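Local coordinates for protein nucleoporin NUP82 (Chaetomium thermophilum, PDB 5CWW) that probably serves as a structural component of the nuclear pore complex and as a docking partner for transport factors, at residues L331-M334 with S335-N339. Sequence-based numbering, arbitrary orientation.
Sequences LEWM and SEIDN
Near the C-terminal end of helix 321-338, Glu332 O accepts the hydroxyl of Ser335, OG to O 2.7 Å, and also takes weak bonds from the amides of Ser335 and Glu336. The helix belongs to a helical insertion in the N-terminal beta-propeller domain, between strands 281-284 and 369-370. With OG between its own backbone N and carbonyl carbon (chi1 73°), the hydroxyl faces back along the helix; it meets the carbonyl at a C=O...O angle of 124°, tilted from its plane. An alanine here would probably cost Glu332 O its short hydroxyl bond, leaving the two weak amide bonds as its grip from this turn. Met334 O is shared by an i+4 and an i+3 amide: Asp338 N at 3.0 Å, nearly in line with the C=O, and Ile337 N at 2.8 Å, well above the carbonyl plane. Asn339 is then the first residue to leave helical phi/psi.

The buried side combines Trp333, Met334 and Ile337. Met334, bent at both chi2 and chi3, brings SD to 4.1 Å from Ile337 CB and packs against Leu302 and Ile306 of helix 298-315. Trp333 also meets the rings of Trp267 and Trp450. Ile337 extends CD1 over one face of the Trp333 indole as a CH-pi contact, 3.6 Å from the six-membered ring centroid and 21° off its normal, with CZ3 and CH2 the nearest ring atoms.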
ATOM      1  N   LEU B 331      22.352  13.641  -2.043  1.00 57.97           N
ATOM      2  CA  LEU B 331      23.754  13.552  -2.425  1.00 59.94           C
ATOM      3  C   LEU B 331      24.509  12.618  -1.484  1.00 61.87           C
ATOM      4  O   LEU B 331      25.402  11.881  -1.903  1.00 64.51           O
ATOM      5  CB  LEU B 331      24.396  14.940  -2.425  1.00 60.38           C
ATOM      6  CG  LEU B 331      25.891  14.995  -2.743  1.00 60.78           C
ATOM      7  CD1 LEU B 331      26.193  14.312  -4.068  1.00 62.75           C
ATOM      8  CD2 LEU B 331      26.371  16.438  -2.763  1.00 61.56           C
ATOM      9  N   GLU B 332      24.139  12.651  -0.208  1.00 60.45           N
ATOM     10  CA  GLU B 332      24.742  11.778   0.789  1.00 62.01           C
ATOM     11  C   GLU B 332      24.373  10.323   0.506  1.00 59.42           C
ATOM     12  O   GLU B 332      25.215   9.427   0.575  1.00 57.32           O
ATOM     13  CB  GLU B 332      24.290  12.188   2.190  1.00 66.31           C
ATOM     14  CG  GLU B 332      25.000  11.460   3.315  1.00 72.92           C
ATOM     15  CD  GLU B 332      24.643  12.016   4.681  1.00 77.99           C
ATOM     16  OE1 GLU B 332      23.856  12.984   4.744  1.00 78.99           O
ATOM     17  OE2 GLU B 332      25.151  11.483   5.691  1.00 80.81           O
ATOM     18  N   TRP B 333      23.106  10.104   0.171  1.00 56.25           N
ATOM     19  CA  TRP B 333      22.614   8.786  -0.213  1.00 56.33           C
ATOM     20  C   TRP B 333      23.394   8.235  -1.406  1.00 57.30           C
ATOM     21  O   TRP B 333      23.848   7.090  -1.387  1.00 59.36           O
ATOM     22  CB  TRP B 333      21.120   8.870  -0.537  1.00 54.96           C
ATOM     23  CG  TRP B 333      20.471   7.568  -0.885  1.00 53.36           C
ATOM     24  CD1 TRP B 333      19.969   6.645  -0.015  1.00 52.15           C
ATOM     25  CD2 TRP B 333      20.225   7.053  -2.200  1.00 53.64           C
ATOM     26  NE1 TRP B 333      19.433   5.584  -0.705  1.00 52.24           N
ATOM     27  CE2 TRP B 333      19.577   5.811  -2.048  1.00 52.70           C
ATOM     28  CE3 TRP B 333      20.492   7.521  -3.490  1.00 54.84           C
ATOM     29  CZ2 TRP B 333      19.199   5.029  -3.137  1.00 53.54           C
ATOM     30  CZ3 TRP B 333      20.113   6.744  -4.569  1.00 54.99           C
ATOM     31  CH2 TRP B 333      19.475   5.512  -4.385  1.00 54.74           C
ATOM     32  N   MET B 334      23.557   9.061  -2.436  1.00 57.97           N
ATOM     33  CA  MET B 334      24.244   8.646  -3.655  1.00 58.81           C
ATOM     34  C   MET B 334      25.726   8.363  -3.423  1.00 64.19           C
ATOM     35  O   MET B 334      26.299   7.483  -4.065  1.00 63.68           O
ATOM     36  CB  MET B 334      24.091   9.719  -4.738  1.00 57.01           C
ATOM     37  CG  MET B 334      24.760   9.371  -6.069  1.00 58.54           C
ATOM     38  SD  MET B 334      24.204   7.801  -6.765  1.00 73.91           S
ATOM     39  CE  MET B 334      22.484   8.172  -7.108  1.00 58.37           C
ATOM     40  N   SER B 335      26.346   9.111  -2.514  1.00 69.93           N
ATOM     41  CA  SER B 335      27.776   8.957  -2.253  1.00 76.00           C
ATOM     42  C   SER B 335      28.084   7.565  -1.705  1.00 74.87           C
ATOM     43  O   SER B 335      29.188   7.049  -1.881  1.00 76.20           O
ATOM     44  CB  SER B 335      28.266  10.027  -1.274  1.00 80.77           C
ATOM     45  OG  SER B 335      27.815   9.762   0.043  1.00 81.22           O
ATOM     46  N   GLU B 336      27.101   6.964  -1.043  1.00 74.90           N
ATOM     47  CA  GLU B 336      27.237   5.601  -0.544  1.00 74.06           C
ATOM     48  C   GLU B 336      27.262   4.601  -1.698  1.00 70.17           C
ATOM     49  O   GLU B 336      27.765   3.489  -1.552  1.00 72.53           O
ATOM     50  CB  GLU B 336      26.089   5.265   0.408  1.00 77.93           C
ATOM     51  CG  GLU B 336      26.005   6.159   1.639  1.00 81.73           C
ATOM     52  CD  GLU B 336      26.754   5.595   2.829  1.00 85.67           C
ATOM     53  OE1 GLU B 336      26.483   4.436   3.209  1.00 85.43           O
ATOM     54  OE2 GLU B 336      27.613   6.311   3.387  1.00 88.99           O
ATOM     55  N   ILE B 337      26.718   5.005  -2.841  1.00 70.09           N
ATOM     56  CA  ILE B 337      26.645   4.134  -4.010  1.00 70.20           C
ATOM     57  C   ILE B 337      27.859   4.313  -4.924  1.00 78.49           C
ATOM     58  O   ILE B 337      28.353   3.343  -5.500  1.00 77.95           O
ATOM     59  CB  ILE B 337      25.350   4.390  -4.814  1.00 66.22           C
ATOM     60  CG1 ILE B 337      24.127   4.158  -3.918  1.00 64.00           C
ATOM     61  CG2 ILE B 337      25.283   3.479  -6.038  1.00 65.05           C
ATOM     62  CD1 ILE B 337      22.799   4.532  -4.552  1.00 62.38           C
ATOM     63  N   ASP B 338      28.338   5.546  -5.057  1.00 85.38           N
ATOM     64  CA  ASP B 338      29.512   5.822  -5.883  1.00 97.10           C
ATOM     65  C   ASP B 338      30.753   5.128  -5.328  1.00104.78           C
ATOM     66  O   ASP B 338      31.547   4.561  -6.079  1.00106.23           O
ATOM     67  CB  ASP B 338      29.762   7.329  -5.979  1.00100.29           C
ATOM     68  CG  ASP B 338      28.675   8.054  -6.751  1.00101.96           C
ATOM     69  OD1 ASP B 338      28.105   7.457  -7.690  1.00103.01           O
ATOM     70  OD2 ASP B 338      28.393   9.226  -6.421  1.00102.52           O
ATOM     71  N   ASN B 339      30.906   5.172  -4.007  1.00105.78           N
ATOM     72  CA  ASN B 339      32.040   4.553  -3.328  1.00111.37           C
ATOM     73  C   ASN B 339      31.750   3.098  -2.982  1.00109.57           C
ATOM     74  O   ASN B 339      32.136   2.612  -1.921  1.00111.64           O
ATOM     75  CB  ASN B 339      32.392   5.330  -2.059  1.00118.03           C
ATOM     76  CG  ASN B 339      32.747   6.776  -2.341  1.00121.51           C
ATOM     77  OD1 ASN B 339      33.373   7.087  -3.355  1.00124.47           O
ATOM     78  ND2 ASN B 339      32.346   7.669  -1.444  1.00122.11           N
TER